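Aspartokinase (Synechocystis, PDB 3L76) probably catalyses the ATP-dependent phosphorylation of aspartate that opens the pathways to lysine and threonine, and binds both of these amino acids at its ACT domains. Local coordinates at residues A21-I26 and Q86-P91; I116-L121 and R250-L255; T325-T330 and A347-E352; A469-D474 and E506-P511. One frame throughout, in Å; residues are numbered along the deposited sequence. Where two conformers were deposited one is given.

Contact 1 (A21-I26 and Q86-P91); sequences AVAQRI and QEIDQP
Ile88 carries the contact from its side, setting its CD1 methyl against Ala23 and Gln24 of the helix that contains 21-26. Segment 86-91 begins with the last residues of helix 63-87, where Gln86 and Glu87 pack on Glu65 and Ser58 of the second subunit. Ile88, just past the helix, points its side chain toward helix 16-31; the CG1 branch of Ile88 lies between the backbone N and the carbonyl carbon (chi1 61°), and the chain continues extended from there, which carries CD1 across to the other helix. This methyl lies 3.6 Å from Ala23 O and 4.3 Å from Ala23 CB, so the short alanine side chain admits the long isoleucine branch. Gln24 starts out away from Ile88, but a bend at chi2 (57°) brings its amide back to the methyl: NE2 of Gln24 is 3.6 Å from Ile88 CD1, and OE1 of Gln24 is 3.9 Å from Ile88 CG2. The glutamine suits this exposed margin because its long chain can fold its amide group over an apolar methyl at the edge of the helix pair. Asp89 follows with positive phi (59°), and its N bonds weakly back to Gln86 O. Gln90 then points toward helix 16-31, where it packs on Lys27 and Val30, and its N reaches Leu85 O. Pro91 leads on to strand 92-96, bonding through its backbone to Val130. The pair of backbone bonds around Asp89 is a Schellman motif, here ending a long helix of the amino acid kinase fold beside the neighbouring helix of the same domain.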
loop_
_atom_site.group_PDB
_atom_site.type_symbol
_atom_site.label_atom_id
_atom_site.label_comp_id
_atom_site.label_asym_id
_atom_site.label_seq_id
_atom_site.Cartn_x
_atom_site.Cartn_y
_atom_site.Cartn_z
ATOM N N ALA A 21 4.750 -13.944 18.263
ATOM C CA ALA A 21 5.672 -13.873 19.397
ATOM C C ALA A 21 5.846 -12.455 19.943
ATOM O O ALA A 21 5.790 -12.235 21.153
ATOM C CB ALA A 21 7.015 -14.446 19.011
ATOM N N VAL A 22 6.070 -11.492 19.057
ATOM C CA VAL A 22 6.239 -10.116 19.501
ATOM C C VAL A 22 4.954 -9.653 20.157
ATOM O O VAL A 22 4.971 -9.066 21.236
ATOM C CB VAL A 22 6.664 -9.159 18.357
ATOM C CG1 VAL A 22 6.479 -9.813 16.999
ATOM C CG2 VAL A 22 5.912 -7.825 18.449
ATOM N N ALA A 23 3.836 -9.947 19.508
ATOM C CA ALA A 23 2.524 -9.665 20.071
ATOM C C ALA A 23 2.446 -10.170 21.513
ATOM O O ALA A 23 1.911 -9.494 22.398
ATOM C CB ALA A 23 1.439 -10.307 19.210
ATOM N N GLN A 24 2.990 -11.361 21.742
ATOM C CA GLN A 24 3.022 -11.934 23.077
ATOM C C GLN A 24 3.809 -11.034 24.017
ATOM O O GLN A 24 3.305 -10.647 25.073
ATOM C CB GLN A 24 3.630 -13.335 23.049
ATOM C CG GLN A 24 2.879 -14.349 23.905
ATOM C CD GLN A 24 1.418 -14.475 23.510
ATOM O OE1 GLN A 24 1.091 -14.713 22.345
ATOM N NE2 GLN A 24 0.531 -14.311 24.481
ATOM N N ARG A 25 5.035 -10.688 23.626
ATOM C CA ARG A 25 5.894 -9.845 24.460
ATOM C C ARG A 25 5.271 -8.483 24.744
ATOM O O ARG A 25 5.335 -7.989 25.870
ATOM C CB ARG A 25 7.274 -9.648 23.837
ATOM C CG ARG A 25 8.141 -8.665 24.627
ATOM C CD ARG A 25 9.266 -8.076 23.785
ATOM N NE ARG A 25 10.130 -9.116 23.233
ATOM C CZ ARG A 25 11.180 -9.629 23.867
ATOM N NH1 ARG A 25 11.504 -9.201 25.080
ATOM N NH2 ARG A 25 11.910 -10.571 23.286
ATOM N N ILE A 26 4.685 -7.871 23.719
ATOM C CA ILE A 26 4.004 -6.598 23.899
ATOM C C ILE A 26 2.953 -6.736 24.996
ATOM O O ILE A 26 2.920 -5.941 25.938
ATOM C CB ILE A 26 3.342 -6.098 22.599
ATOM C CG1 ILE A 26 4.384 -5.902 21.502
ATOM C CG2 ILE A 26 2.615 -4.789 22.846
ATOM C CD1 ILE A 26 3.814 -5.328 20.221
ATOM N N GLN A 86 -4.962 -8.399 19.238
ATOM C CA GLN A 86 -6.384 -8.501 19.544
ATOM C C GLN A 86 -6.827 -9.956 19.723
ATOM O O GLN A 86 -7.737 -10.235 20.503
ATOM C CB GLN A 86 -7.214 -7.808 18.454
ATOM C CG GLN A 86 -7.034 -6.293 18.402
ATOM C CD GLN A 86 -7.879 -5.637 17.323
ATOM O OE1 GLN A 86 -9.097 -5.802 17.285
ATOM N NE2 GLN A 86 -7.236 -4.879 16.450
ATOM N N GLU A 87 -6.169 -10.874 19.010
ATOM C CA GLU A 87 -6.443 -12.312 19.133
ATOM C C GLU A 87 -6.040 -12.878 20.496
ATOM O O GLU A 87 -6.585 -13.888 20.935
ATOM C CB GLU A 87 -5.764 -13.099 18.004
ATOM N N ILE A 88 -5.076 -12.242 21.154
ATOM C CA ILE A 88 -4.698 -12.626 22.511
ATOM C C ILE A 88 -5.198 -11.596 23.520
ATOM O O ILE A 88 -4.612 -11.415 24.590
ATOM C CB ILE A 88 -3.179 -12.837 22.659
ATOM C CG1 ILE A 88 -2.412 -11.545 22.352
ATOM C CG2 ILE A 88 -2.720 -13.972 21.752
ATOM C CD1 ILE A 88 -0.927 -11.659 22.587
ATOM N N ASP A 89 -6.289 -10.924 23.158
ATOM C CA ASP A 89 -6.987 -10.024 24.069
ATOM C C ASP A 89 -6.096 -8.890 24.568
ATOM O O ASP A 89 -6.078 -8.575 25.763
ATOM C CB ASP A 89 -7.575 -10.813 25.245
ATOM C CG ASP A 89 -8.330 -12.051 24.795
ATOM O OD1 ASP A 89 -9.400 -11.902 24.169
ATOM O OD2 ASP A 89 -7.846 -13.173 25.058
ATOM N N GLN A 90 -5.349 -8.290 23.644
ATOM C CA GLN A 90 -4.630 -7.054 23.921
ATOM C C GLN A 90 -5.229 -5.922 23.087
ATOM O O GLN A 90 -5.039 -5.873 21.874
ATOM C CB GLN A 90 -3.140 -7.208 23.613
ATOM C CG GLN A 90 -2.226 -6.954 24.805
ATOM C CD GLN A 90 -2.473 -5.607 25.470
ATOM O OE1 GLN A 90 -2.196 -5.434 26.656
ATOM N NE2 GLN A 90 -3.001 -4.648 24.708
ATOM N N PRO A 91 -5.978 -5.019 23.734
ATOM C CA PRO A 91 -6.531 -3.874 23.007
ATOM C C PRO A 91 -5.424 -3.123 22.265
ATOM O O PRO A 91 -4.465 -2.662 22.877
ATOM C CB PRO A 91 -7.125 -3.006 24.118
ATOM C CG PRO A 91 -7.465 -3.980 25.203
ATOM C CD PRO A 91 -6.401 -5.043 25.145
#

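Contact 2 (I116-L121 and R250-L255); sequences IRPDRL and RSLVGL
Ile116 and Leu255 bring the two backbones to 5.3 Å between their CA atoms, with the chains running in opposite senses, and one backbone bond joins them. The setting is an outer strand of the amino acid kinase fold: strand 115-118 pairs with strand 101-104, and segment 250-255, an irregular connection leading on toward strand 263-267, comes alongside it. Ile116 N donates to Leu255 O at 2.9 Å, with an N-H...O angle of 152° and the donor tilted 19° from the carbonyl plane. The return pair, Leu255 N with Ile116 O, has a poor angle and is not a hydrogen bond; Leu255 N bonds to the Glu115 carboxylate instead. Beside this bond the side chains of Ile116 and Leu255 lie next to each other and point the same way. Ile116 places CG1 anti to its backbone N (chi1 -179°), which leaves CG2 to meet CB and CD1 of Leu255; Ile116 was deposited in two conformers, so the fine spacing of this pair is doubtful. Both residues are branched and apolar, as befits a seam where Leu255 also packs on Ala161 of helix 154-166 and Tyr224 of helix 215-224. Gly254 passes close by, its carbonyl carbon 3.6 Å from Ile116 O. Further along, Leu252 is the centre of an inverse gamma turn, Val253 N bonding to Ser251 O, and the turn presents its side chain to Pro118 and to Ala164 and Ala165. There the stiff proline ring meets the leucine branch, with Pro118 CD 4.3 Å from Leu252 CD2.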
loop_
_atom_site.group_PDB
_atom_site.type_symbol
_atom_site.label_atom_id
_atom_site.label_comp_id
_atom_site.label_asym_id
_atom_site.label_seq_id
_atom_site.Cartn_x
_atom_site.Cartn_y
_atom_site.Cartn_z
ATOM N N ILE A 116 9.767 16.638 9.851
ATOM C CA ILE A 116 8.783 15.773 10.509
ATOM C C ILE A 116 8.165 16.396 11.760
ATOM O O ILE A 116 8.835 17.084 12.529
ATOM C CB ILE A 116 9.403 14.399 10.934
ATOM C CG1 ILE A 116 8.357 13.485 11.592
ATOM C CG2 ILE A 116 10.499 14.597 11.941
ATOM C CD1 ILE A 116 7.166 13.137 10.719
ATOM N N ARG A 117 6.877 16.134 11.977
ATOM C CA ARG A 117 6.214 16.599 13.198
ATOM C C ARG A 117 5.016 15.750 13.625
ATOM O O ARG A 117 3.976 15.820 12.993
ATOM C CB ARG A 117 5.776 18.045 13.027
ATOM C CG ARG A 117 5.308 18.368 11.633
ATOM C CD ARG A 117 4.767 19.771 11.583
ATOM N NE ARG A 117 5.767 20.745 11.998
ATOM C CZ ARG A 117 5.511 22.035 12.180
ATOM N NH1 ARG A 117 4.282 22.500 11.991
ATOM N NH2 ARG A 117 6.478 22.856 12.557
ATOM N N PRO A 118 5.173 14.934 14.694
ATOM C CA PRO A 118 4.098 14.121 15.285
ATOM C C PRO A 118 2.973 14.918 15.949
ATOM O O PRO A 118 3.100 16.126 16.105
ATOM C CB PRO A 118 4.835 13.274 16.335
ATOM C CG PRO A 118 6.221 13.137 15.779
ATOM C CD PRO A 118 6.499 14.497 15.179
ATOM N N ASP A 119 1.891 14.227 16.321
ATOM C CA ASP A 119 0.745 14.832 16.993
ATOM C C ASP A 119 0.388 14.139 18.318
ATOM O O ASP A 119 1.184 14.105 19.261
ATOM C CB ASP A 119 -0.471 14.821 16.065
ATOM C CG ASP A 119 -0.303 15.731 14.862
ATOM O OD1 ASP A 119 0.828 16.189 14.603
ATOM O OD2 ASP A 119 -1.313 15.988 14.170
ATOM N N ARG A 120 -0.825 13.583 18.379
ATOM C CA ARG A 120 -1.356 12.945 19.593
ATOM C C ARG A 120 -2.861 12.562 19.521
ATOM O O ARG A 120 -3.653 12.845 20.434
ATOM C CB ARG A 120 -1.123 13.842 20.802
ATOM C CG ARG A 120 -2.149 14.977 20.950
ATOM C CD ARG A 120 -2.110 15.997 19.810
ATOM N NE ARG A 120 -2.633 15.479 18.551
ATOM C CZ ARG A 120 -3.927 15.326 18.273
ATOM N NH1 ARG A 120 -4.848 15.645 19.175
ATOM N NH2 ARG A 120 -4.302 14.847 17.090
ATOM N N LEU A 121 -3.271 11.920 18.436
ATOM C CA LEU A 121 -4.566 11.260 18.462
ATOM C C LEU A 121 -4.315 9.933 19.145
ATOM O O LEU A 121 -5.247 9.199 19.449
ATOM C CB LEU A 121 -5.129 11.028 17.059
ATOM C CG LEU A 121 -6.640 11.189 16.763
ATOM C CD1 LEU A 121 -7.176 10.270 15.652
ATOM C CD2 LEU A 121 -7.616 11.286 17.957
ATOM N N ARG A 250 13.218 20.282 27.084
ATOM C CA ARG A 250 13.197 20.601 25.664
ATOM C C ARG A 250 12.006 19.864 25.070
ATOM O O ARG A 250 11.839 18.659 25.271
ATOM C CB ARG A 250 14.488 20.192 24.951
ATOM C CG ARG A 250 15.728 20.246 25.810
ATOM C CD ARG A 250 16.020 21.642 26.339
ATOM N NE ARG A 250 16.814 21.560 27.562
ATOM C CZ ARG A 250 18.141 21.552 27.600
ATOM N NH1 ARG A 250 18.849 21.644 26.479
ATOM N NH2 ARG A 250 18.763 21.458 28.766
ATOM N N SER A 251 11.164 20.603 24.362
ATOM C CA SER A 251 9.986 20.037 23.730
ATOM C C SER A 251 10.267 19.737 22.263
ATOM O O SER A 251 10.821 20.580 21.545
ATOM C CB SER A 251 8.821 21.018 23.848
ATOM O OG SER A 251 9.244 22.331 23.516
ATOM N N LEU A 252 9.899 18.538 21.816
ATOM C CA LEU A 252 10.037 18.219 20.401
ATOM C C LEU A 252 9.023 19.008 19.598
ATOM O O LEU A 252 7.967 18.497 19.214
ATOM C CB LEU A 252 9.882 16.731 20.106
ATOM C CG LEU A 252 10.202 16.455 18.633
ATOM C CD1 LEU A 252 11.698 16.447 18.438
ATOM C CD2 LEU A 252 9.593 15.151 18.137
ATOM N N VAL A 253 9.343 20.275 19.381
ATOM C CA VAL A 253 8.633 21.086 18.421
ATOM C C VAL A 253 8.533 20.271 17.135
ATOM O O VAL A 253 7.589 19.497 16.945
ATOM C CB VAL A 253 9.392 22.409 18.170
ATOM C CG1 VAL A 253 8.912 23.058 16.919
ATOM C CG2 VAL A 253 9.201 23.372 19.341
ATOM N N GLY A 254 9.528 20.420 16.269
ATOM C CA GLY A 254 9.578 19.661 15.037
ATOM C C GLY A 254 10.876 18.903 14.945
ATOM O O GLY A 254 11.379 18.418 15.954
ATOM N N LEU A 255 11.431 18.812 13.745
ATOM C CA LEU A 255 12.588 17.956 13.524
ATOM C C LEU A 255 12.984 17.859 12.071
ATOM O O LEU A 255 12.263 17.266 11.275
ATOM C CB LEU A 255 12.274 16.536 13.943
ATOM C CG LEU A 255 12.905 15.905 15.169
ATOM C CD1 LEU A 255 12.674 14.395 15.207
ATOM C CD2 LEU A 255 14.336 16.330 15.481
#

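Contact 3 (T325-T330 and A347-E352)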
loop_
_atom_site.group_PDB
_atom_site.type_symbol
_atom_site.label_atom_id
_atom_site.label_comp_id
_atom_site.label_asym_id
_atom_site.label_seq_id
_atom_site.Cartn_x
_atom_site.Cartn_y
_atom_site.Cartn_z
ATOM N N THR A 325 55.171 23.215 28.126
ATOM C CA THR A 325 55.518 21.896 28.631
ATOM C C THR A 325 55.659 20.933 27.471
ATOM O O THR A 325 56.650 20.222 27.358
ATOM C CB THR A 325 54.437 21.332 29.534
ATOM O OG1 THR A 325 54.268 22.182 30.676
ATOM C CG2 THR A 325 54.824 19.939 29.984
ATOM N N ALA A 326 54.648 20.922 26.607
ATOM C CA ALA A 326 54.582 19.963 25.515
ATOM C C ALA A 326 55.762 20.090 24.538
ATOM O O ALA A 326 56.282 19.086 24.050
ATOM C CB ALA A 326 53.244 20.094 24.787
ATOM N N GLU A 327 56.173 21.326 24.264
ATOM C CA GLU A 327 57.297 21.587 23.376
ATOM C C GLU A 327 58.604 21.070 23.974
ATOM O O GLU A 327 59.398 20.406 23.298
ATOM C CB GLU A 327 57.408 23.086 23.087
ATOM C CG GLU A 327 58.655 23.476 22.277
ATOM C CD GLU A 327 58.797 24.983 22.079
ATOM O OE1 GLU A 327 59.580 25.393 21.189
ATOM O OE2 GLU A 327 58.127 25.757 22.808
ATOM N N ALA A 328 58.819 21.376 25.249
ATOM C CA ALA A 328 60.043 20.974 25.920
ATOM C C ALA A 328 60.215 19.456 25.908
ATOM O O ALA A 328 61.275 18.953 25.542
ATOM C CB ALA A 328 60.074 21.520 27.346
ATOM N N VAL A 329 59.171 18.731 26.296
ATOM C CA VAL A 329 59.213 17.270 26.329
ATOM C C VAL A 329 59.481 16.698 24.947
ATOM O O VAL A 329 60.296 15.787 24.785
ATOM C CB VAL A 329 57.892 16.670 26.823
ATOM C CG1 VAL A 329 58.031 15.160 26.930
ATOM C CG2 VAL A 329 57.499 17.281 28.160
ATOM N N THR A 330 58.775 17.228 23.954
ATOM C CA THR A 330 58.974 16.817 22.573
ATOM C C THR A 330 60.412 17.103 22.131
ATOM O O THR A 330 61.061 16.248 21.530
ATOM C CB THR A 330 57.945 17.491 21.621
ATOM O OG1 THR A 330 56.605 17.174 22.048
ATOM C CG2 THR A 330 58.137 17.013 20.179
ATOM N N ALA A 347 63.964 15.065 12.657
ATOM C CA ALA A 347 63.176 15.238 13.868
ATOM C C ALA A 347 63.342 16.625 14.505
ATOM O O ALA A 347 63.932 16.756 15.570
ATOM C CB ALA A 347 63.540 14.155 14.857
ATOM N N GLU A 348 62.817 17.648 13.843
ATOM C CA GLU A 348 62.914 19.038 14.279
ATOM C C GLU A 348 61.541 19.459 14.791
ATOM O O GLU A 348 60.520 19.033 14.251
ATOM C CB GLU A 348 63.368 19.907 13.102
ATOM C CG GLU A 348 62.987 21.379 13.167
ATOM C CD GLU A 348 63.040 22.053 11.800
ATOM O OE1 GLU A 348 62.861 23.290 11.746
ATOM O OE2 GLU A 348 63.253 21.341 10.788
ATOM N N ILE A 349 61.511 20.278 15.835
ATOM C CA ILE A 349 60.257 20.638 16.475
ATOM C C ILE A 349 59.808 22.058 16.110
ATOM O O ILE A 349 60.624 22.983 16.072
ATOM C CB ILE A 349 60.353 20.457 18.004
ATOM C CG1 ILE A 349 60.705 19.007 18.337
ATOM C CG2 ILE A 349 59.057 20.862 18.691
ATOM C CD1 ILE A 349 62.181 18.674 18.121
ATOM N N ILE A 350 58.511 22.212 15.814
ATOM C CA ILE A 350 57.923 23.533 15.613
ATOM C C ILE A 350 56.670 23.642 16.453
ATOM O O ILE A 350 56.145 22.641 16.946
ATOM C CB ILE A 350 57.614 23.848 14.143
ATOM C CG1 ILE A 350 56.393 23.040 13.672
ATOM C CG2 ILE A 350 58.861 23.639 13.283
ATOM C CD1 ILE A 350 56.237 22.953 12.169
ATOM N N VAL A 351 56.185 24.865 16.600
ATOM C CA VAL A 351 55.167 25.155 17.579
ATOM C C VAL A 351 54.342 26.293 16.999
ATOM O O VAL A 351 54.885 27.153 16.317
ATOM C CB VAL A 351 55.863 25.510 18.923
ATOM C CG1 VAL A 351 56.099 27.005 19.038
ATOM C CG2 VAL A 351 55.092 24.989 20.067
ATOM N N GLU A 352 53.029 26.276 17.214
ATOM C CA GLU A 352 52.165 27.309 16.639
ATOM C C GLU A 352 51.051 27.675 17.615
ATOM O O GLU A 352 50.202 26.847 17.940
ATOM C CB GLU A 352 51.596 26.830 15.304
ATOM C CG GLU A 352 50.885 27.906 14.484
ATOM C CD GLU A 352 50.132 27.335 13.316
ATOM O OE1 GLU A 352 50.108 26.091 13.157
ATOM O OE2 GLU A 352 49.552 28.132 12.562
#
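Thr330 and Ile349 meet because each first torsion sets a chosen branch across the gap: in Thr330 the hydroxyl sits beside the backbone N (chi1 -57°) and CG2 is thrown anti to that N, while Ile349 carries CG1 beside its own N (chi1 -59°). The threonine methyl thus lies 3.7 Å from Ile349 CG1, the two side chains slanting across each other; Ile349 has a second deposited conformer. The hydroxyl, facing back into the helix, donates to Ala326 O at 2.8 Å, and Thr330 N reaches the same oxygen from the opposite face of its plane. A beta-branched threonine therefore suits this buried site, giving a methyl to the packing and spending its polar atom on its own helix. Replacing Thr330 with an alanine removes both branches and would probably open a gap beside Ile349 CG1 and take from Ala326 O the second of its two donors here. One turn back, Glu327 extends beyond CG at the partly exposed margin, crossing Val351 at about a right angle, with OE2 of Glu327 4.2 Å from Val351 CG2. Its CG lies 4.5 Å from Ile349 CG2, so the aliphatic part of the glutamate borders the isoleucine while the carboxylate reaches the valine. Helix 325-330 and strand 348-352 run almost exactly antiparallel (173°), their axes 9.2 Å apart. Leu275 of strand 271-279 and Phe316 of strand 311-318 also pack on Thr330, an arrangement characteristic of the second helix laid on the sheet of an ACT domain.

Contact 4 (A469-D474 and E506-P511). With LYS (lysine), chain F.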
loop_
_atom_site.group_PDB
_atom_site.type_symbol
_atom_site.label_atom_id
_atom_site.label_comp_id
_atom_site.label_asym_id
_atom_site.label_seq_id
_atom_site.Cartn_x
_atom_site.Cartn_y
_atom_site.Cartn_z
ATOM N N ALA A 469 30.579 14.114 -8.717
ATOM C CA ALA A 469 30.541 12.807 -9.360
ATOM C C ALA A 469 29.958 11.759 -8.415
ATOM O O ALA A 469 30.038 10.564 -8.668
ATOM C CB ALA A 469 31.961 12.387 -9.819
ATOM N N ASN A 470 29.402 12.212 -7.305
ATOM C CA ASN A 470 28.718 11.319 -6.384
ATOM C C ASN A 470 29.641 10.377 -5.626
ATOM O O ASN A 470 29.194 9.399 -5.029
ATOM C CB ASN A 470 27.649 10.517 -7.121
ATOM C CG ASN A 470 26.298 10.618 -6.469
ATOM O OD1 ASN A 470 26.192 10.698 -5.246
ATOM N ND2 ASN A 470 25.249 10.617 -7.282
ATOM N N ILE A 471 30.932 10.667 -5.644
ATOM C CA ILE A 471 31.856 9.896 -4.836
ATOM C C ILE A 471 31.900 10.433 -3.404
ATOM O O ILE A 471 32.196 11.600 -3.167
ATOM C CB ILE A 471 33.267 9.907 -5.425
ATOM C CG1 ILE A 471 33.257 9.312 -6.836
ATOM C CG2 ILE A 471 34.226 9.160 -4.497
ATOM C CD1 ILE A 471 34.549 9.538 -7.607
ATOM N N SER A 472 31.589 9.569 -2.454
ATOM C CA SER A 472 31.632 9.922 -1.050
ATOM C C SER A 472 33.023 9.630 -0.520
ATOM O O SER A 472 33.615 8.607 -0.854
ATOM C CB SER A 472 30.587 9.117 -0.264
ATOM O OG SER A 472 30.831 9.174 1.133
ATOM N N VAL A 473 33.536 10.524 0.320
ATOM C CA VAL A 473 34.876 10.375 0.870
ATOM C C VAL A 473 34.825 9.959 2.338
ATOM O O VAL A 473 34.019 10.474 3.103
ATOM C CB VAL A 473 35.632 11.715 0.778
ATOM C CG1 VAL A 473 36.996 11.679 1.454
ATOM C CG2 VAL A 473 35.607 12.317 -0.628
ATOM N N ASP A 474 35.710 9.049 2.733
ATOM C CA ASP A 474 35.693 8.488 4.082
ATOM C C ASP A 474 36.626 9.206 5.053
ATOM O O ASP A 474 36.300 9.364 6.228
ATOM C CB ASP A 474 36.054 7.005 4.047
ATOM C CG ASP A 474 36.094 6.375 5.433
ATOM O OD1 ASP A 474 35.073 6.421 6.149
ATOM O OD2 ASP A 474 37.145 5.817 5.803
ATOM N N GLU A 506 40.815 9.340 -9.186
ATOM C CA GLU A 506 42.089 9.736 -9.779
ATOM C C GLU A 506 41.858 10.461 -11.099
ATOM O O GLU A 506 42.432 11.514 -11.371
ATOM C CB GLU A 506 42.959 8.507 -9.994
ATOM C CG GLU A 506 44.258 8.780 -10.705
ATOM C CD GLU A 506 45.114 7.530 -10.858
ATOM O OE1 GLU A 506 46.352 7.646 -10.750
ATOM O OE2 GLU A 506 44.552 6.436 -11.086
ATOM N N ALA A 507 40.977 9.893 -11.905
ATOM C CA ALA A 507 40.645 10.432 -13.210
ATOM C C ALA A 507 40.031 11.822 -13.144
ATOM O O ALA A 507 40.223 12.626 -14.050
ATOM C CB ALA A 507 39.720 9.480 -13.941
ATOM N N ILE A 508 39.267 12.093 -12.089
ATOM C CA ILE A 508 38.647 13.403 -11.905
ATOM C C ILE A 508 39.684 14.463 -11.501
ATOM O O ILE A 508 39.673 15.585 -11.988
ATOM C CB ILE A 508 37.536 13.341 -10.850
ATOM C CG1 ILE A 508 36.441 12.375 -11.298
ATOM C CG2 ILE A 508 36.966 14.739 -10.557
ATOM C CD1 ILE A 508 35.517 11.934 -10.191
ATOM N N LEU A 509 40.603 14.089 -10.625
ATOM C CA LEU A 509 41.554 15.050 -10.078
ATOM C C LEU A 509 42.751 15.383 -10.984
ATOM O O LEU A 509 43.292 16.487 -10.903
ATOM C CB LEU A 509 42.050 14.594 -8.697
ATOM C CG LEU A 509 41.019 14.376 -7.585
ATOM C CD1 LEU A 509 41.672 13.744 -6.375
ATOM C CD2 LEU A 509 40.326 15.684 -7.222
ATOM N N GLN A 510 43.159 14.451 -11.847
ATOM C CA GLN A 510 44.357 14.649 -12.664
ATOM C C GLN A 510 44.341 15.957 -13.457
ATOM O O GLN A 510 45.312 16.711 -13.442
ATOM C CB GLN A 510 44.598 13.459 -13.598
ATOM C CG GLN A 510 45.973 13.465 -14.210
ATOM C CD GLN A 510 47.072 13.208 -13.185
ATOM O OE1 GLN A 510 47.031 12.212 -12.463
ATOM N NE2 GLN A 510 48.069 14.096 -13.131
ATOM N N PRO A 511 43.234 16.229 -14.156
ATOM C CA PRO A 511 43.060 17.501 -14.865
ATOM C C PRO A 511 43.272 18.735 -13.976
ATOM O O PRO A 511 43.858 19.724 -14.428
ATOM C CB PRO A 511 41.592 17.459 -15.282
ATOM C CG PRO A 511 41.263 16.030 -15.366
ATOM C CD PRO A 511 42.096 15.319 -14.366
HETATM N N LYS F . 31.426 11.134 3.445
HETATM C CA LYS F . 31.586 12.589 3.553
HETATM C C LYS F . 31.866 13.274 2.222
HETATM O O LYS F . 32.287 12.600 1.253
HETATM C CB LYS F . 32.681 12.940 4.575
HETATM C CG LYS F . 32.343 12.527 6.005
HETATM C CD LYS F . 33.562 12.481 6.912
HETATM C CE LYS F . 34.282 11.152 6.799
HETATM N NZ LYS F . 34.321 10.408 8.093
HETATM O OXT LYS F . 31.661 14.511 2.121
#
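Ala469 and Ile508 mark the nearest approach of the backbones, with their CA atoms 8.5 Å apart. Segment 469-474 leaves helix 458-468 through a Schellman motif, Asn470 taking positive phi (70°), and then runs irregularly toward strand 475-479; segment 506-511 is helical, with a kink at Pro511, whose N has no hydrogen to give. Ile508 fills the interval with its CD1 methyl, which lies 3.6 Å from Ala469 CB and 3.7 Å from Ile471 CD1. The two isoleucines reach toward each other tip to tip, so long branched chains suit a span too wide for short ones, while Ala469 stays small where the turn comes closest. Beyond Ile471 the same segment turns its polar atoms to a bound lysine. Val473 N donates to the ligand O at 2.6 Å in a nearly straight bond (169°), while the ligand N gives bonds to Val473 O, 2.7 Å away, and to Ser472 OG. Ser472 holds that hydroxyl anti to its backbone N (chi1 165°), bringing it to the amino group; Ser392 O and Ala372 N bind the ligand too. Asp474 is fixed by a salt bridge to Lys529. Around this, Ile508 also packs on Ala465 and Leu466 of helix 458-468, and Leu509 on Leu462 and on Ile521 of strand 520-533, so that helix 499-512 lies beside helix 458-468 and packs with it against the sheet of the ACT domain.

Contacts 1 and 2 belong to the catalytic end of the chain and contacts 3 and 4 to the ACT domains, with contacts 1 and 3 on opposite sides of the chain's centre. No two hold the same helix or strand. Contact 2 lies at the surface and is the one joined by a backbone bond, whereas contacts 1, 3 and 4 are partly buried and rest on side chains. Contacts 1 and 4 both adjoin Schellman helix ends, and contact 3 packs a helix along a strand. Contact 4 adds direct bonds to a bound lysine; the nearest such ligand to Thr330 of contact 3 is about 12 Å from its side chain.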